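Local coordinates for iron-containing alcohol dehydrogenase (Ralstonia eutropha, PDB 3JZD), which probably reduces maleylacetate to 3-oxoadipate with NADH or NADPH, a step in the breakdown of aromatic compounds, at residues E52-A55 with D56-G59. Residues are numbered along the deposited sequence; the frame is centred on the assembly and turned at random.
Sequences ERIA and DLLG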
ATOM      1  N   GLU A  52      10.010  -7.673  29.531  1.00 18.70           N
ATOM      2  CA  GLU A  52      10.868  -6.943  30.476  1.00 17.73           C
ATOM      3  C   GLU A  52      11.905  -6.104  29.784  1.00 16.14           C
ATOM      4  O   GLU A  52      12.196  -5.006  30.233  1.00 16.39           O
ATOM      5  CB  GLU A  52      11.563  -7.868  31.480  1.00 19.95           C
ATOM      6  CG  GLU A  52      10.644  -8.346  32.581  1.00 32.27           C
ATOM      7  CD  GLU A  52      10.104  -7.223  33.477  1.00 42.45           C
ATOM      8  OE1 GLU A  52      10.711  -6.124  33.520  1.00 49.51           O
ATOM      9  OE2 GLU A  52       9.073  -7.465  34.165  1.00 48.45           O
ATOM     10  N   ARG A  53      12.492  -6.627  28.710  1.00 16.99           N
ATOM     11  CA  ARG A  53      13.430  -5.832  27.918  1.00 20.07           C
ATOM     12  C   ARG A  53      12.729  -4.606  27.338  1.00 17.48           C
ATOM     13  O   ARG A  53      13.298  -3.527  27.351  1.00 17.72           O
ATOM     14  CB  ARG A  53      14.104  -6.702  26.848  1.00 21.48           C
ATOM     15  CG  ARG A  53      15.216  -7.576  27.505  1.00 33.45           C
ATOM     16  CD  ARG A  53      15.834  -8.579  26.548  1.00 46.17           C
ATOM     17  NE  ARG A  53      16.525  -7.964  25.401  1.00 53.48           N
ATOM     18  CZ  ARG A  53      17.837  -7.980  25.149  1.00 52.42           C
ATOM     19  NH1 ARG A  53      18.721  -8.588  25.947  1.00 52.25           N
ATOM     20  NH2 ARG A  53      18.265  -7.395  24.042  1.00 53.57           N
ATOM     21  N   ILE A  54      11.516  -4.782  26.809  1.00 16.57           N
ATOM     22  CA  ILE A  54      10.718  -3.637  26.338  1.00 17.21           C
ATOM     23  C   ILE A  54      10.465  -2.669  27.513  1.00 17.03           C
ATOM     24  O   ILE A  54      10.742  -1.466  27.404  1.00 15.35           O
ATOM     25  CB  ILE A  54       9.385  -4.086  25.709  1.00 16.64           C
ATOM     26  CG1 ILE A  54       9.683  -4.892  24.454  1.00 19.87           C
ATOM     27  CG2 ILE A  54       8.442  -2.895  25.356  1.00 13.30           C
ATOM     28  CD1 ILE A  54      10.553  -4.165  23.480  1.00 14.14           C
ATOM     29  N   ALA A  55      10.011  -3.199  28.649  1.00 17.98           N
ATOM     30  CA  ALA A  55       9.756  -2.336  29.819  1.00 18.22           C
ATOM     31  C   ALA A  55      11.030  -1.597  30.229  1.00 17.42           C
ATOM     32  O   ALA A  55      10.994  -0.409  30.537  1.00 15.62           O
ATOM     33  CB  ALA A  55       9.183  -3.101  30.965  1.00 18.54           C
ATOM     34  N   ASP A  56      12.170  -2.269  30.172  1.00 16.83           N
ATOM     35  CA  ASP A  56      13.400  -1.583  30.485  1.00 19.00           C
ATOM     36  C   ASP A  56      13.746  -0.507  29.450  1.00 19.50           C
ATOM     37  O   ASP A  56      14.253   0.530  29.823  1.00 17.95           O
ATOM     38  CB  ASP A  56      14.551  -2.552  30.637  1.00 20.17           C
ATOM     39  CG  ASP A  56      14.447  -3.373  31.933  1.00 28.13           C
ATOM     40  OD1 ASP A  56      13.655  -3.008  32.837  1.00 38.22           O
ATOM     41  OD2 ASP A  56      15.153  -4.389  32.038  1.00 32.69           O
ATOM     42  N   LEU A  57      13.507  -0.765  28.164  1.00 18.26           N
ATOM     43  CA  LEU A  57      13.753   0.244  27.158  1.00 18.76           C
ATOM     44  C   LEU A  57      12.870   1.491  27.402  1.00 19.51           C
ATOM     45  O   LEU A  57      13.321   2.606  27.211  1.00 21.93           O
ATOM     46  CB  LEU A  57      13.555  -0.312  25.744  1.00 16.62           C
ATOM     47  CG  LEU A  57      14.716  -1.192  25.272  1.00 15.33           C
ATOM     48  CD1 LEU A  57      14.333  -2.162  24.158  1.00 11.54           C
ATOM     49  CD2 LEU A  57      15.837  -0.315  24.835  1.00 14.70           C
ATOM     50  N   LEU A  58      11.643   1.301  27.842  1.00 18.31           N
ATOM     51  CA  LEU A  58      10.733   2.422  28.081  1.00 19.72           C
ATOM     52  C   LEU A  58      11.157   3.286  29.264  1.00 20.88           C
ATOM     53  O   LEU A  58      10.836   4.481  29.313  1.00 18.95           O
ATOM     54  CB  LEU A  58       9.315   1.923  28.327  1.00 20.11           C
ATOM     55  CG  LEU A  58       8.634   1.366  27.093  1.00 21.32           C
ATOM     56  CD1 LEU A  58       7.322   0.690  27.487  1.00 14.91           C
ATOM     57  CD2 LEU A  58       8.408   2.478  26.072  1.00 17.93           C
ATOM     58  N   GLY A  59      11.866   2.660  30.209  1.00 20.65           N
ATOM     59  CA  GLY A  59      12.382   3.329  31.365  1.00 21.86           C
ATOM     60  C   GLY A  59      11.227   3.941  32.117  1.00 21.71           C
ATOM     61  O   GLY A  59      10.265   3.237  32.386  1.00 21.87           O
TER
HETATM   62  O   HOH W   1      11.528   0.620  32.972  0.50 14.76           O
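Four consecutive carbonyls, from Glu52 to Ala55, each accept the backbone N-H four residues on, forming the last turns of helix 48-58. Asp56 N reaches Glu52 O at 2.7 Å, Leu57 N reaches Arg53 O at 2.9 Å, and Leu58 N meets Ile54 O at 2.9 Å. The last bond, Gly59 N to Ala55 O, stretches to 3.2 Å and bends to 140° at the hydrogen, as the helix ends; Gly59 N also makes a weak bond to Asp56 O. Ala55 O takes a second donor, a water at 2.7 Å that also donates to Gly59 O, bridging the final turn. With CG of Asp56 anti to its carbonyl carbon (chi1 -72°), the carboxylate folds back beside Glu52 O. Its OD1 lies 4.3 Å from Glu52 OE1, two like charges near each other on the exposed flank, a proximity that would probably be mildly unfavourable. On the buried side, Ile54 CG2 meets Leu58 CD1 at 4.3 Å, and both side chains pack on Val41 of strand 39-42; Leu58 also touches Val27 and Val31 of helix 27-33. Ala55 turns its methyl to Ser62 and Val65 of strand 62-66. Gly59 leaves the helix with positive phi (59°), a conformation that favours glycine. The arrangement is the C-terminal end of the helix in a beta-alpha-beta crossover, linking parallel strands 39-42 and 62-66 at the edge of the Rossmann-like, NAD-binding domain of iron-containing alcohol dehydrogenases.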